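Local coordinates for putative ABC transporter, periplasmic binding protein, amino acid (Neisseria gonorrhoeae, PDB 2YJP) that binds L-cysteine and probably serves as the periplasmic solute receptor of an amino acid ABC transporter, at residues L168-T173 against D192-T197; G63-F68 against A210-L215; N108-V113 against A123-T128; D164-V169 against E185-K190. The protein carries 1 engineered substitution. One frame throughout, in Å; residues are numbered along the deposited sequence.

Interaction 1 (L168-T173 against D192-T197); sequences LVNKGT and DQNTET. With ZN (zinc ion), chain G; ZN (zinc ion), chain J; CYS (cysteine), chain D.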
loop_
_atom_site.group_PDB
_atom_site.type_symbol
_atom_site.label_atom_id
_atom_site.label_comp_id
_atom_site.label_asym_id
_atom_site.label_seq_id
_atom_site.Cartn_x
_atom_site.Cartn_y
_atom_site.Cartn_z
ATOM N N LEU A 168 5.536 6.850 -15.813
ATOM C CA LEU A 168 6.262 6.572 -14.562
ATOM C C LEU A 168 5.514 5.567 -13.662
ATOM O O LEU A 168 4.279 5.644 -13.496
ATOM C CB LEU A 168 6.459 7.861 -13.777
ATOM C CG LEU A 168 7.271 8.887 -14.569
ATOM C CD1 LEU A 168 7.244 10.276 -13.973
ATOM C CD2 LEU A 168 8.688 8.406 -14.636
ATOM N N VAL A 169 6.246 4.601 -13.117
ATOM C CA VAL A 169 5.669 3.739 -12.127
ATOM C C VAL A 169 6.714 3.485 -11.025
ATOM O O VAL A 169 7.954 3.498 -11.292
ATOM C CB VAL A 169 5.244 2.330 -12.712
ATOM C CG1 VAL A 169 4.045 2.443 -13.627
ATOM C CG2 VAL A 169 6.447 1.582 -13.405
ATOM N N ASN A 170 6.200 3.213 -9.817
ATOM C CA ASN A 170 7.025 2.745 -8.715
ATOM C C ASN A 170 7.311 1.273 -9.007
ATOM O O ASN A 170 6.364 0.495 -9.226
ATOM C CB ASN A 170 6.315 3.006 -7.397
ATOM C CG ASN A 170 7.048 2.462 -6.161
ATOM O OD1 ASN A 170 6.477 2.039 -5.285
ATOM N ND2 ASN A 170 8.272 2.577 -6.085
ATOM N N LYS A 171 8.601 0.917 -9.105
ATOM C CA LYS A 171 8.966 -0.431 -9.392
ATOM C C LYS A 171 8.303 -1.438 -8.405
ATOM O O LYS A 171 8.326 -1.217 -7.187
ATOM C CB LYS A 171 10.522 -0.583 -9.426
ATOM C CG LYS A 171 10.985 -2.030 -9.675
ATOM C CD LYS A 171 12.504 -2.153 -10.023
ATOM C CE LYS A 171 12.999 -3.604 -9.831
ATOM N NZ LYS A 171 14.536 -3.709 -9.755
ATOM N N GLY A 172 7.764 -2.530 -8.952
ATOM C CA GLY A 172 7.302 -3.682 -8.172
ATOM C C GLY A 172 5.855 -3.480 -7.657
ATOM O O GLY A 172 5.424 -4.179 -6.769
ATOM N N THR A 173 5.163 -2.449 -8.168
ATOM C CA THR A 173 3.791 -2.227 -7.807
ATOM C C THR A 173 2.833 -2.932 -8.777
ATOM O O THR A 173 3.222 -3.424 -9.848
ATOM C CB THR A 173 3.425 -0.704 -7.762
ATOM O OG1 THR A 173 3.681 -0.078 -9.024
ATOM C CG2 THR A 173 4.178 0.033 -6.627
ATOM N N ASP A 192 12.610 2.888 -7.658
ATOM C CA ASP A 192 12.427 2.061 -6.418
ATOM C C ASP A 192 11.426 2.650 -5.399
ATOM O O ASP A 192 10.622 1.932 -4.844
ATOM C CB ASP A 192 13.771 1.851 -5.718
ATOM C CG ASP A 192 14.699 0.862 -6.469
ATOM O OD1 ASP A 192 14.282 0.410 -7.532
ATOM O OD2 ASP A 192 15.831 0.486 -5.996
ATOM N N GLN A 193 11.473 3.969 -5.189
ATOM C CA GLN A 193 10.776 4.649 -4.135
ATOM C C GLN A 193 9.652 5.556 -4.648
ATOM O O GLN A 193 9.795 6.136 -5.767
ATOM C CB GLN A 193 11.781 5.539 -3.417
ATOM C CG GLN A 193 12.969 4.792 -2.926
ATOM C CD GLN A 193 13.890 5.696 -2.054
ATOM O OE1 GLN A 193 13.414 6.385 -1.154
ATOM N NE2 GLN A 193 15.193 5.688 -2.335
ATOM N N ASN A 194 8.608 5.768 -3.836
ATOM C CA ASN A 194 7.539 6.660 -4.265
ATOM C C ASN A 194 8.004 8.090 -4.462
ATOM O O ASN A 194 7.618 8.696 -5.419
ATOM C CB ASN A 194 6.269 6.606 -3.360
ATOM C CG ASN A 194 5.525 5.253 -3.497
ATOM O OD1 ASN A 194 5.116 4.894 -4.603
ATOM N ND2 ASN A 194 5.431 4.469 -2.385
ATOM N N THR A 195 8.765 8.628 -3.519
ATOM C CA THR A 195 9.265 9.995 -3.585
ATOM C C THR A 195 10.018 10.235 -4.885
ATOM O O THR A 195 9.741 11.199 -5.565
ATOM C CB THR A 195 10.172 10.302 -2.382
ATOM O OG1 THR A 195 9.386 10.156 -1.190
ATOM C CG2 THR A 195 10.676 11.790 -2.444
ATOM N N GLU A 196 10.923 9.335 -5.259
ATOM C CA GLU A 196 11.595 9.449 -6.565
ATOM C C GLU A 196 10.594 9.481 -7.706
ATOM O O GLU A 196 10.724 10.318 -8.623
ATOM C CB GLU A 196 12.550 8.298 -6.862
ATOM C CG GLU A 196 13.790 8.197 -6.039
ATOM C CD GLU A 196 14.503 6.839 -6.322
ATOM O OE1 GLU A 196 13.827 5.729 -6.321
ATOM O OE2 GLU A 196 15.752 6.885 -6.544
ATOM N N THR A 197 9.614 8.585 -7.657
ATOM C CA THR A 197 8.672 8.443 -8.769
ATOM C C THR A 197 7.834 9.729 -8.983
ATOM O O THR A 197 7.702 10.239 -10.101
ATOM C CB THR A 197 7.754 7.236 -8.548
ATOM O OG1 THR A 197 8.563 6.081 -8.282
ATOM C CG2 THR A 197 6.900 6.972 -9.806
HETATM ZN ZN ZN G . 15.932 0.417 -4.003
HETATM ZN ZN ZN J . 16.822 5.371 -7.119
HETATM N N CYS D . -0.970 -1.588 -3.236
HETATM C CA CYS D . -0.166 -1.639 -4.478
HETATM C C CYS D . 0.730 -2.879 -4.467
HETATM O O CYS D . 0.645 -3.697 -3.501
HETATM C CB CYS D . 0.717 -0.408 -4.634
HETATM S SG CYS D . 1.835 -0.104 -3.255
HETATM O OXT CYS D . 1.503 -3.058 -5.413
HETATM O O HOH W 1 4.164 2.001 -3.586
HETATM O O HOH W 2 8.165 1.453 -2.982
HETATM O O HOH W 3 10.005 -0.637 -5.199
HETATM O O HOH W 4 15.453 3.765 -8.325
HETATM O O HOH W 5 18.330 6.595 -8.640
#
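Asn-170 and Thr-197 form the close-packed half of this contact. The CG2 methyl of Thr-197 presses on the backbone where strand 166-170 ends, 3.7 Å from Val-169 C. With OG1 anti to its carbonyl carbon (chi1 -52°), Thr-197 turns its hydroxyl back along the helix to donate to Gln-193 O, an acceptor that also takes the Thr-197 amide. Leu-168 adds its CD1 methyl, 3.9 Å from Thr-197 O, and its side chain also touches Phe-191 and Leu-209.

Asn-170 has CG anti to the backbone N (chi1 176°), which carries the amide across to residues 192-194. Its ND2 reaches Asp-192 O at 2.7 Å in a bent, weak bond (133°) and also donates to Phe-191 O. The side chains of Asn-170 and Asn-194 cross at about a right angle, their amide planes well tilted to each other; their OD1 atoms, both acceptors, lie 3.2 Å apart. One water bridges Asn-170 OD1 to Asn-194 ND2, and Asn-194 OD1 is hydrogen-bonded to His-211 NE2.

Towards solvent the contact thins out. Lys-171 runs alongside Asp-192, Lys-171 CD 4.0 Å from Asp-192 OD1, and a water links Lys-171 O to Asp-192 O. Asp-192 OD2 binds a zinc ion, 2.0 Å away, together with Glu-105.

A type II turn, Asn-170 to Thr-173, follows the strand, and Thr-173 N-caps helix 174-182 beside the bound cysteine: a strand-to-helix loop lining the ligand pocket.

Interaction 2 (G63-F68 against A210-L215); sequences GDKPPF and AHDNAL. With CYS (cysteine), chain D.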
loop_
_atom_site.group_PDB
_atom_site.type_symbol
_atom_site.label_atom_id
_atom_site.label_comp_id
_atom_site.label_asym_id
_atom_site.label_seq_id
_atom_site.Cartn_x
_atom_site.Cartn_y
_atom_site.Cartn_z
ATOM N N GLY A 63 7.616 3.875 3.986
ATOM C CA GLY A 63 8.070 5.115 4.515
ATOM C C GLY A 63 7.584 6.344 3.769
ATOM O O GLY A 63 7.787 7.490 4.251
ATOM N N ASP A 64 6.998 6.173 2.584
ATOM C CA ASP A 64 6.746 7.337 1.723
ATOM C C ASP A 64 5.452 7.175 0.932
ATOM O O ASP A 64 5.342 7.580 -0.206
ATOM C CB ASP A 64 7.914 7.567 0.765
ATOM C CG ASP A 64 8.158 6.364 -0.186
ATOM O OD1 ASP A 64 7.555 5.270 0.009
ATOM O OD2 ASP A 64 8.980 6.533 -1.135
ATOM N N LYS A 65 4.465 6.524 1.543
ATOM C CA LYS A 65 3.194 6.357 0.892
ATOM C C LYS A 65 2.055 6.951 1.759
ATOM O O LYS A 65 1.063 6.268 2.089
ATOM C CB LYS A 65 2.940 4.871 0.557
ATOM C CG LYS A 65 1.873 4.685 -0.525
ATOM C CD LYS A 65 1.377 3.212 -0.630
ATOM C CE LYS A 65 0.353 3.095 -1.700
ATOM N NZ LYS A 65 -0.260 1.761 -1.918
ATOM N N PRO A 66 2.180 8.228 2.111
ATOM C CA PRO A 66 1.089 8.773 2.902
ATOM C C PRO A 66 -0.191 8.778 2.022
ATOM O O PRO A 66 -0.127 9.048 0.823
ATOM C CB PRO A 66 1.541 10.208 3.194
ATOM C CG PRO A 66 2.409 10.584 1.995
ATOM C CD PRO A 66 3.057 9.267 1.538
ATOM N N PRO A 67 -1.358 8.528 2.620
ATOM C CA PRO A 67 -1.633 8.383 4.036
ATOM C C PRO A 67 -1.636 6.968 4.573
ATOM O O PRO A 67 -2.195 6.748 5.670
ATOM C CB PRO A 67 -3.060 8.901 4.143
ATOM C CG PRO A 67 -3.693 8.443 2.786
ATOM C CD PRO A 67 -2.584 8.620 1.798
ATOM N N PHE A 68 -1.040 6.017 3.859
ATOM C CA PHE A 68 -1.075 4.615 4.268
ATOM C C PHE A 68 0.079 4.198 5.184
ATOM O O PHE A 68 -0.127 3.476 6.171
ATOM C CB PHE A 68 -1.173 3.743 3.002
ATOM C CG PHE A 68 -2.353 4.129 2.152
ATOM C CD1 PHE A 68 -3.628 3.819 2.574
ATOM C CD2 PHE A 68 -2.201 4.899 1.016
ATOM C CE1 PHE A 68 -4.758 4.190 1.864
ATOM C CE2 PHE A 68 -3.316 5.312 0.285
ATOM C CZ PHE A 68 -4.630 4.941 0.747
ATOM N N ALA A 210 1.323 6.144 -13.059
ATOM C CA ALA A 210 0.264 5.230 -12.680
ATOM C C ALA A 210 0.549 4.596 -11.314
ATOM O O ALA A 210 1.704 4.255 -11.017
ATOM C CB ALA A 210 0.116 4.160 -13.741
ATOM N N HIS A 211 -0.508 4.425 -10.521
ATOM C CA HIS A 211 -0.409 3.890 -9.137
ATOM C C HIS A 211 -1.825 3.632 -8.600
ATOM O O HIS A 211 -2.818 3.861 -9.315
ATOM C CB HIS A 211 0.264 4.944 -8.206
ATOM C CG HIS A 211 1.188 4.353 -7.187
ATOM N ND1 HIS A 211 0.837 3.277 -6.398
ATOM C CD2 HIS A 211 2.445 4.694 -6.821
ATOM C CE1 HIS A 211 1.837 2.980 -5.590
ATOM N NE2 HIS A 211 2.824 3.827 -5.825
ATOM N N ASP A 212 -1.914 3.204 -7.330
ATOM C CA ASP A 212 -3.180 3.030 -6.627
ATOM C C ASP A 212 -3.917 4.357 -6.733
ATOM O O ASP A 212 -3.338 5.396 -6.440
ATOM C CB ASP A 212 -2.939 2.670 -5.112
ATOM C CG ASP A 212 -2.479 1.224 -4.905
ATOM O OD1 ASP A 212 -2.442 0.472 -5.913
ATOM O OD2 ASP A 212 -2.144 0.809 -3.715
ATOM N N ASN A 213 -5.196 4.355 -7.092
ATOM C CA ASN A 213 -5.880 5.661 -7.248
ATOM C C ASN A 213 -5.995 6.472 -5.955
ATOM O O ASN A 213 -5.861 7.715 -5.980
ATOM C CB ASN A 213 -7.236 5.579 -7.988
ATOM C CG ASN A 213 -8.263 4.607 -7.327
ATOM O OD1 ASN A 213 -8.170 4.224 -6.140
ATOM N ND2 ASN A 213 -9.283 4.235 -8.127
ATOM N N ALA A 214 -6.226 5.776 -4.845
ATOM C CA ALA A 214 -6.301 6.420 -3.559
ATOM C C ALA A 214 -4.995 7.161 -3.252
ATOM O O ALA A 214 -5.013 8.237 -2.721
ATOM C CB ALA A 214 -6.596 5.344 -2.440
ATOM N N LEU A 215 -3.854 6.566 -3.540
ATOM C CA LEU A 215 -2.625 7.304 -3.386
ATOM C C LEU A 215 -2.672 8.552 -4.281
ATOM O O LEU A 215 -2.353 9.655 -3.841
ATOM C CB LEU A 215 -1.401 6.441 -3.758
ATOM C CG LEU A 215 -0.069 7.183 -3.715
ATOM C CD1 LEU A 215 0.207 7.742 -2.289
ATOM C CD2 LEU A 215 1.041 6.256 -4.159
HETATM N N CYS D . -0.970 -1.588 -3.236
HETATM C CA CYS D . -0.166 -1.639 -4.478
HETATM C C CYS D . 0.730 -2.879 -4.467
HETATM O O CYS D . 0.645 -3.697 -3.501
HETATM C CB CYS D . 0.717 -0.408 -4.634
HETATM S SG CYS D . 1.835 -0.104 -3.255
HETATM O OXT CYS D . 1.503 -3.058 -5.413
#
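Lys-65 and Asp-212 are joined by a salt bridge, NZ to OD2 2.8 Å, with the ammonium above the carboxylate plane (39° out of it). The lysine chain is fully extended, which brings its tip to Asn-124 OD1 as well and to within 3.1 Å of the SG of the bound cysteine. Asp-212 OD2 also accepts from the ligand N at 2.7 Å, so one carboxylate oxygen holds two amino groups.

The loop 63-68 thus meets the end of strand 208-212 and the first turn of helix 213-222 across the ligand pocket of this family 3 solute-binding protein.

Apolar contacts come from Leu-215 and Phe-68. The Leu-215 methyls lie along the Lys-65 stem, CD1 to Lys-65 CG 3.9 Å. Leu-215 CD1 also meets the carbonyl Pro-66 O at 3.4 Å, while CD2 sits over the centre of one His-211 face, 3.3 Å above the plane. Phe-68 turns its ring edge to Ala-214, CZ to CB 3.8 Å.

His-211 ND1 accepts the Asp-212 amide in the ring plane.

Interaction 3 (N108-V113 against A123-T128); sequences NRVEYV and ANFTQT. With CYS (cysteine), chain D.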
loop_
_atom_site.group_PDB
_atom_site.type_symbol
_atom_site.label_atom_id
_atom_site.label_comp_id
_atom_site.label_asym_id
_atom_site.label_seq_id
_atom_site.Cartn_x
_atom_site.Cartn_y
_atom_site.Cartn_z
ATOM N N ASN A 108 10.422 -5.021 -2.523
ATOM C CA ASN A 108 11.135 -5.862 -1.538
ATOM C C ASN A 108 10.190 -6.595 -0.617
ATOM O O ASN A 108 10.638 -7.406 0.223
ATOM C CB ASN A 108 12.063 -5.014 -0.640
ATOM C CG ASN A 108 13.352 -4.623 -1.345
ATOM O OD1 ASN A 108 13.684 -5.182 -2.373
ATOM N ND2 ASN A 108 14.047 -3.641 -0.815
ATOM N N ARG A 109 8.893 -6.297 -0.754
ATOM C CA ARG A 109 7.907 -6.819 0.186
ATOM C C ARG A 109 7.921 -8.341 0.276
ATOM O O ARG A 109 7.950 -8.856 1.367
ATOM C CB ARG A 109 6.505 -6.317 -0.102
ATOM C CG ARG A 109 6.342 -4.821 0.214
ATOM C CD ARG A 109 4.962 -4.345 -0.224
ATOM N NE ARG A 109 4.871 -4.370 -1.679
ATOM C CZ ARG A 109 3.907 -3.770 -2.348
ATOM N NH1 ARG A 109 2.982 -3.141 -1.666
ATOM N NH2 ARG A 109 3.882 -3.802 -3.666
ATOM N N VAL A 110 7.918 -9.025 -0.871
ATOM C CA VAL A 110 7.944 -10.456 -0.928
ATOM C C VAL A 110 9.260 -10.990 -0.317
ATOM O O VAL A 110 9.207 -11.808 0.595
ATOM C CB VAL A 110 7.758 -10.978 -2.396
ATOM C CG1 VAL A 110 8.127 -12.479 -2.505
ATOM C CG2 VAL A 110 6.328 -10.722 -2.881
ATOM N N GLU A 111 10.407 -10.514 -0.806
ATOM C CA GLU A 111 11.702 -10.922 -0.275
ATOM C C GLU A 111 11.878 -10.766 1.265
ATOM O O GLU A 111 12.501 -11.575 1.905
ATOM C CB GLU A 111 12.839 -10.183 -1.029
ATOM C CG GLU A 111 14.250 -10.502 -0.489
ATOM C CD GLU A 111 14.582 -12.015 -0.506
ATOM O OE1 GLU A 111 14.311 -12.719 -1.495
ATOM O OE2 GLU A 111 15.132 -12.546 0.470
ATOM N N TYR A 112 11.306 -9.721 1.836
ATOM C CA TYR A 112 11.561 -9.376 3.232
ATOM C C TYR A 112 10.783 -10.302 4.120
ATOM O O TYR A 112 11.252 -10.702 5.181
ATOM C CB TYR A 112 11.121 -7.929 3.513
ATOM C CG TYR A 112 12.175 -6.843 3.263
ATOM C CD1 TYR A 112 13.140 -6.951 2.353
ATOM C CD2 TYR A 112 12.182 -5.723 3.959
ATOM C CE1 TYR A 112 14.077 -5.936 2.156
ATOM C CE2 TYR A 112 13.084 -4.712 3.733
ATOM C CZ TYR A 112 14.029 -4.809 2.853
ATOM O OH TYR A 112 14.916 -3.755 2.708
ATOM N N VAL A 113 9.575 -10.639 3.682
ATOM C CA VAL A 113 8.751 -11.560 4.438
ATOM C C VAL A 113 9.233 -12.987 4.211
ATOM O O VAL A 113 9.221 -13.792 5.134
ATOM C CB VAL A 113 7.245 -11.377 4.048
ATOM C CG1 VAL A 113 6.725 -12.492 3.387
ATOM C CG2 VAL A 113 6.468 -11.591 5.108
ATOM N N ALA A 123 2.819 -3.250 4.230
ATOM C CA ALA A 123 3.160 -2.188 3.303
ATOM C C ALA A 123 2.104 -2.140 2.194
ATOM O O ALA A 123 2.335 -2.591 1.070
ATOM C CB ALA A 123 4.572 -2.363 2.723
ATOM N N ASN A 124 0.942 -1.574 2.551
ATOM C CA ASN A 124 -0.222 -1.399 1.660
ATOM C C ASN A 124 -0.265 -2.348 0.442
ATOM O O ASN A 124 -0.270 -1.896 -0.721
ATOM C CB ASN A 124 -0.320 0.099 1.243
ATOM C CG ASN A 124 -1.750 0.551 1.025
ATOM O OD1 ASN A 124 -2.104 1.081 -0.044
ATOM N ND2 ASN A 124 -2.600 0.349 2.056
ATOM N N PHE A 125 -0.449 -3.636 0.722
ATOM C CA PHE A 125 -0.059 -4.717 -0.159
ATOM C C PHE A 125 -1.230 -5.375 -0.887
ATOM O O PHE A 125 -2.086 -6.064 -0.267
ATOM C CB PHE A 125 0.701 -5.766 0.677
ATOM C CG PHE A 125 1.602 -6.671 -0.110
ATOM C CD1 PHE A 125 2.073 -6.329 -1.366
ATOM C CD2 PHE A 125 2.013 -7.888 0.453
ATOM C CE1 PHE A 125 2.934 -7.207 -2.053
ATOM C CE2 PHE A 125 2.855 -8.748 -0.208
ATOM C CZ PHE A 125 3.328 -8.412 -1.441
ATOM N N THR A 126 -1.306 -5.157 -2.197
ATOM C CA THR A 126 -2.441 -5.653 -2.933
ATOM C C THR A 126 -2.261 -7.159 -3.113
ATOM O O THR A 126 -1.200 -7.629 -3.525
ATOM C CB THR A 126 -2.552 -4.992 -4.310
ATOM O OG1 THR A 126 -2.706 -3.562 -4.159
ATOM C CG2 THR A 126 -3.766 -5.587 -5.106
ATOM N N GLN A 127 -3.308 -7.894 -2.797
ATOM C CA GLN A 127 -3.376 -9.328 -3.042
ATOM C C GLN A 127 -3.627 -9.613 -4.509
ATOM O O GLN A 127 -4.548 -9.041 -5.106
ATOM C CB GLN A 127 -4.509 -9.904 -2.209
ATOM C CG GLN A 127 -4.796 -11.360 -2.534
ATOM C CD GLN A 127 -5.781 -12.021 -1.577
ATOM O OE1 GLN A 127 -6.569 -11.355 -0.902
ATOM N NE2 GLN A 127 -5.739 -13.360 -1.530
ATOM N N THR A 128 -2.760 -10.440 -5.092
ATOM C CA THR A 128 -2.924 -10.950 -6.455
ATOM C C THR A 128 -2.653 -12.454 -6.464
ATOM O O THR A 128 -1.950 -12.954 -5.600
ATOM C CB THR A 128 -1.977 -10.244 -7.494
ATOM O OG1 THR A 128 -0.616 -10.715 -7.359
ATOM C CG2 THR A 128 -2.033 -8.712 -7.341
HETATM N N CYS D . -0.970 -1.588 -3.236
HETATM C CA CYS D . -0.166 -1.639 -4.478
HETATM C C CYS D . 0.730 -2.879 -4.467
HETATM O O CYS D . 0.645 -3.697 -3.501
HETATM C CB CYS D . 0.717 -0.408 -4.634
HETATM S SG CYS D . 1.835 -0.104 -3.255
HETATM O OXT CYS D . 1.503 -3.058 -5.413
#
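The guanidinium of Arg-109 lies against Phe-125, with CD1 of the ring centred over one face, 3.2 Å above the guanidinium plane. The two planes are 37° apart. Arg-109 CD makes a CH-pi contact with the face of the phenyl ring, 4.1 Å from its centroid. At the edge of that ring come Val-110 CG2, 4.1 Å from Phe-125 CZ, and the carboxylate oxygen O of the bound cysteine.

At the guanidinium edge, Arg-109 NH1 donates in plane to Ala-123 O at 2.9 Å. NE is hydrogen-bonded to Ala-106 O. A bend at chi3 (-68°) turns the group toward the ligand. Arg-109 NH2 then gives a fairly straight hydrogen bond to cysteine OXT (3.0 Å), whereas NH1 makes a weak one to O.

Loop 123-128 holds both ends: Asn-124 O and Thr-126 OG1 accept from the amino group, while Thr-126 N donates to carboxylate O (177°). Together they make the amino-acid clamp of the ligand pocket, arginine on carboxylate and loop oxygens on amino group.

Arg-109 opens helix 109-114, while the loop runs from strand 120-121 to helix 129-132 and is bonded through its backbone to strand 237-244. Phe-125 meets the ring of Phe-137 from strand 135-137.

Interaction 4 (D164-V169 against E185-K190); sequences DQTLLV and EVKLLK. With ZN (zinc ion), chain E.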
loop_
_atom_site.group_PDB
_atom_site.type_symbol
_atom_site.label_atom_id
_atom_site.label_comp_id
_atom_site.label_asym_id
_atom_site.label_seq_id
_atom_site.Cartn_x
_atom_site.Cartn_y
_atom_site.Cartn_z
ATOM N N ASP A 164 5.143 7.257 -28.048
ATOM C CA ASP A 164 6.427 8.021 -28.096
ATOM C C ASP A 164 6.690 8.784 -26.784
ATOM O O ASP A 164 7.430 9.778 -26.758
ATOM C CB ASP A 164 6.489 8.983 -29.301
ATOM C CG ASP A 164 6.524 8.251 -30.632
ATOM O OD1 ASP A 164 6.983 7.080 -30.630
ATOM O OD2 ASP A 164 6.096 8.820 -31.674
ATOM N N GLN A 165 6.074 8.316 -25.705
ATOM C CA GLN A 165 6.147 9.003 -24.431
ATOM C C GLN A 165 6.390 7.997 -23.278
ATOM O O GLN A 165 6.238 6.800 -23.462
ATOM C CB GLN A 165 4.870 9.806 -24.205
ATOM C CG GLN A 165 4.564 10.826 -25.306
ATOM C CD GLN A 165 5.181 12.206 -25.061
ATOM O OE1 GLN A 165 6.363 12.339 -24.718
ATOM N NE2 GLN A 165 4.368 13.246 -25.235
ATOM N N THR A 166 6.723 8.504 -22.095
ATOM C CA THR A 166 7.095 7.690 -20.966
ATOM C C THR A 166 6.056 7.717 -19.832
ATOM O O THR A 166 5.575 8.785 -19.473
ATOM C CB THR A 166 8.497 8.130 -20.456
ATOM O OG1 THR A 166 9.478 7.835 -21.457
ATOM C CG2 THR A 166 8.916 7.404 -19.186
ATOM N N LEU A 167 5.710 6.543 -19.299
ATOM C CA LEU A 167 4.864 6.452 -18.108
ATOM C C LEU A 167 5.716 6.098 -16.907
ATOM O O LEU A 167 6.558 5.188 -16.983
ATOM C CB LEU A 167 3.751 5.405 -18.311
ATOM C CG LEU A 167 2.766 5.124 -17.198
ATOM C CD1 LEU A 167 1.868 6.343 -16.878
ATOM C CD2 LEU A 167 1.933 3.906 -17.592
ATOM N N LEU A 168 5.536 6.850 -15.813
ATOM C CA LEU A 168 6.262 6.572 -14.562
ATOM C C LEU A 168 5.514 5.567 -13.662
ATOM O O LEU A 168 4.279 5.644 -13.496
ATOM C CB LEU A 168 6.459 7.861 -13.777
ATOM C CG LEU A 168 7.271 8.887 -14.569
ATOM C CD1 LEU A 168 7.244 10.276 -13.973
ATOM C CD2 LEU A 168 8.688 8.406 -14.636
ATOM N N VAL A 169 6.246 4.601 -13.117
ATOM C CA VAL A 169 5.669 3.739 -12.127
ATOM C C VAL A 169 6.714 3.485 -11.025
ATOM O O VAL A 169 7.954 3.498 -11.292
ATOM C CB VAL A 169 5.244 2.330 -12.712
ATOM C CG1 VAL A 169 4.045 2.443 -13.627
ATOM C CG2 VAL A 169 6.447 1.582 -13.405
ATOM N N GLU A 185 3.044 -2.077 -25.112
ATOM C CA GLU A 185 3.346 -0.998 -26.028
ATOM C C GLU A 185 3.703 0.321 -25.286
ATOM O O GLU A 185 4.215 1.243 -25.896
ATOM C CB GLU A 185 2.165 -0.806 -26.994
ATOM C CG GLU A 185 1.029 0.141 -26.525
ATOM C CD GLU A 185 -0.027 -0.548 -25.617
ATOM O OE1 GLU A 185 0.231 -1.671 -25.178
ATOM O OE2 GLU A 185 -1.133 0.048 -25.362
ATOM N N VAL A 186 3.382 0.425 -23.998
ATOM C CA VAL A 186 3.635 1.641 -23.239
ATOM C C VAL A 186 5.024 1.579 -22.597
ATOM O O VAL A 186 5.327 0.648 -21.812
ATOM C CB VAL A 186 2.559 1.893 -22.112
ATOM C CG1 VAL A 186 2.967 3.105 -21.226
ATOM C CG2 VAL A 186 1.166 2.123 -22.743
ATOM N N LYS A 187 5.850 2.579 -22.908
ATOM C CA LYS A 187 7.183 2.682 -22.358
ATOM C C LYS A 187 7.160 3.099 -20.871
ATOM O O LYS A 187 6.592 4.132 -20.523
ATOM C CB LYS A 187 7.988 3.650 -23.215
ATOM C CG LYS A 187 9.350 4.003 -22.667
ATOM C CD LYS A 187 10.350 4.319 -23.794
ATOM C CE LYS A 187 10.452 5.851 -24.084
ATOM N NZ LYS A 187 9.665 6.382 -25.309
ATOM N N LEU A 188 7.785 2.295 -20.008
ATOM C CA LEU A 188 7.821 2.546 -18.563
ATOM C C LEU A 188 9.191 3.003 -18.071
ATOM O O LEU A 188 10.240 2.440 -18.434
ATOM C CB LEU A 188 7.478 1.262 -17.782
ATOM C CG LEU A 188 6.111 0.633 -18.068
ATOM C CD1 LEU A 188 6.004 -0.703 -17.310
ATOM C CD2 LEU A 188 4.925 1.654 -17.779
ATOM N N LEU A 189 9.162 3.990 -17.201
ATOM C CA LEU A 189 10.331 4.379 -16.431
ATOM C C LEU A 189 10.029 4.120 -14.951
ATOM O O LEU A 189 9.101 4.663 -14.386
ATOM C CB LEU A 189 10.655 5.851 -16.653
ATOM C CG LEU A 189 11.904 6.396 -15.961
ATOM C CD1 LEU A 189 13.114 5.801 -16.508
ATOM C CD2 LEU A 189 12.132 7.797 -16.305
ATOM N N LYS A 190 10.847 3.278 -14.333
ATOM C CA LYS A 190 10.563 2.755 -12.996
ATOM C C LYS A 190 11.569 3.300 -11.948
ATOM O O LYS A 190 12.746 3.448 -12.222
ATOM C CB LYS A 190 10.571 1.226 -13.021
ATOM C CG LYS A 190 9.957 0.629 -14.252
ATOM C CD LYS A 190 9.712 -0.870 -14.108
ATOM C CE LYS A 190 9.270 -1.461 -15.459
ATOM N NZ LYS A 190 8.862 -2.904 -15.422
HETATM ZN ZN ZN E . -2.608 -1.099 -24.508
HETATM O O HOH W 6 9.983 9.140 -24.731
HETATM O O HOH W 7 5.265 4.718 -24.590
HETATM O O HOH W 8 -2.497 -2.906 -24.661
#
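The parallel strand pair of a beta-alpha-beta unit, strands 166-170 and 187-191 linked through helix 174-182, is joined here. Leu-167 lies between two bonds: its N donates to Lys-187 O in a nearly straight line (2.8 Å, 178°), and its O accepts from Leu-189 N at 2.9 Å. Val-169 N continues the ladder to Leu-189 O at 3.1 Å. CA-H...O contacts such as Lys-190 CA to Val-169 O, 3.2 Å, fill in between.

On the face turned to helix 174-182, Leu-167 and Leu-188 lie side by side, CD2 to CD2 3.7 Å, and both touch Phe-179. Val-186 adds CG1 against Leu-167 CB. Val-169 CG2 lies along the aliphatic stem of Lys-190, whose NZ goes on to a salt bridge with Asp-176. This crossover is in keeping with the alpha/beta lobes of periplasmic binding proteins.

On the other face Leu-168 CD2 rests against Leu-189 CB. Thr-166 points its methyl at the same CB and its OG1 at Lys-187 CE, 3.4 Å away.

Toward the surface, waters bridge Lys-187 N to Gln-165 O and Lys-187 NZ, more weakly, to Asp-164 O. Just before the second strand, Glu-185 OE2 binds a zinc ion at 2.1 Å with His-183 and a water.

Interactions 1, 2 and 3 all touch the bound cysteine, whereas interaction 4 lies farther out in the same sheet as interaction 1. Interaction 2 opens first along the chain, at 63-68, and closes last; within its loop interaction 3 precedes interactions 1 and 4, which share Leu-168 and Val-169 of strand 166-170. Strand 166-170 lies between 187-191 and 208-212, so interaction 4 extends the sheet whose strand ends carry pocket residues. Interaction 2 touches both 1 and 3 through hydrogen bonds, its centre about 10 and 14 Å from theirs, connecting the walls around the ligand. Centres of interactions 3 and 4 are about 23 Å apart, without touching.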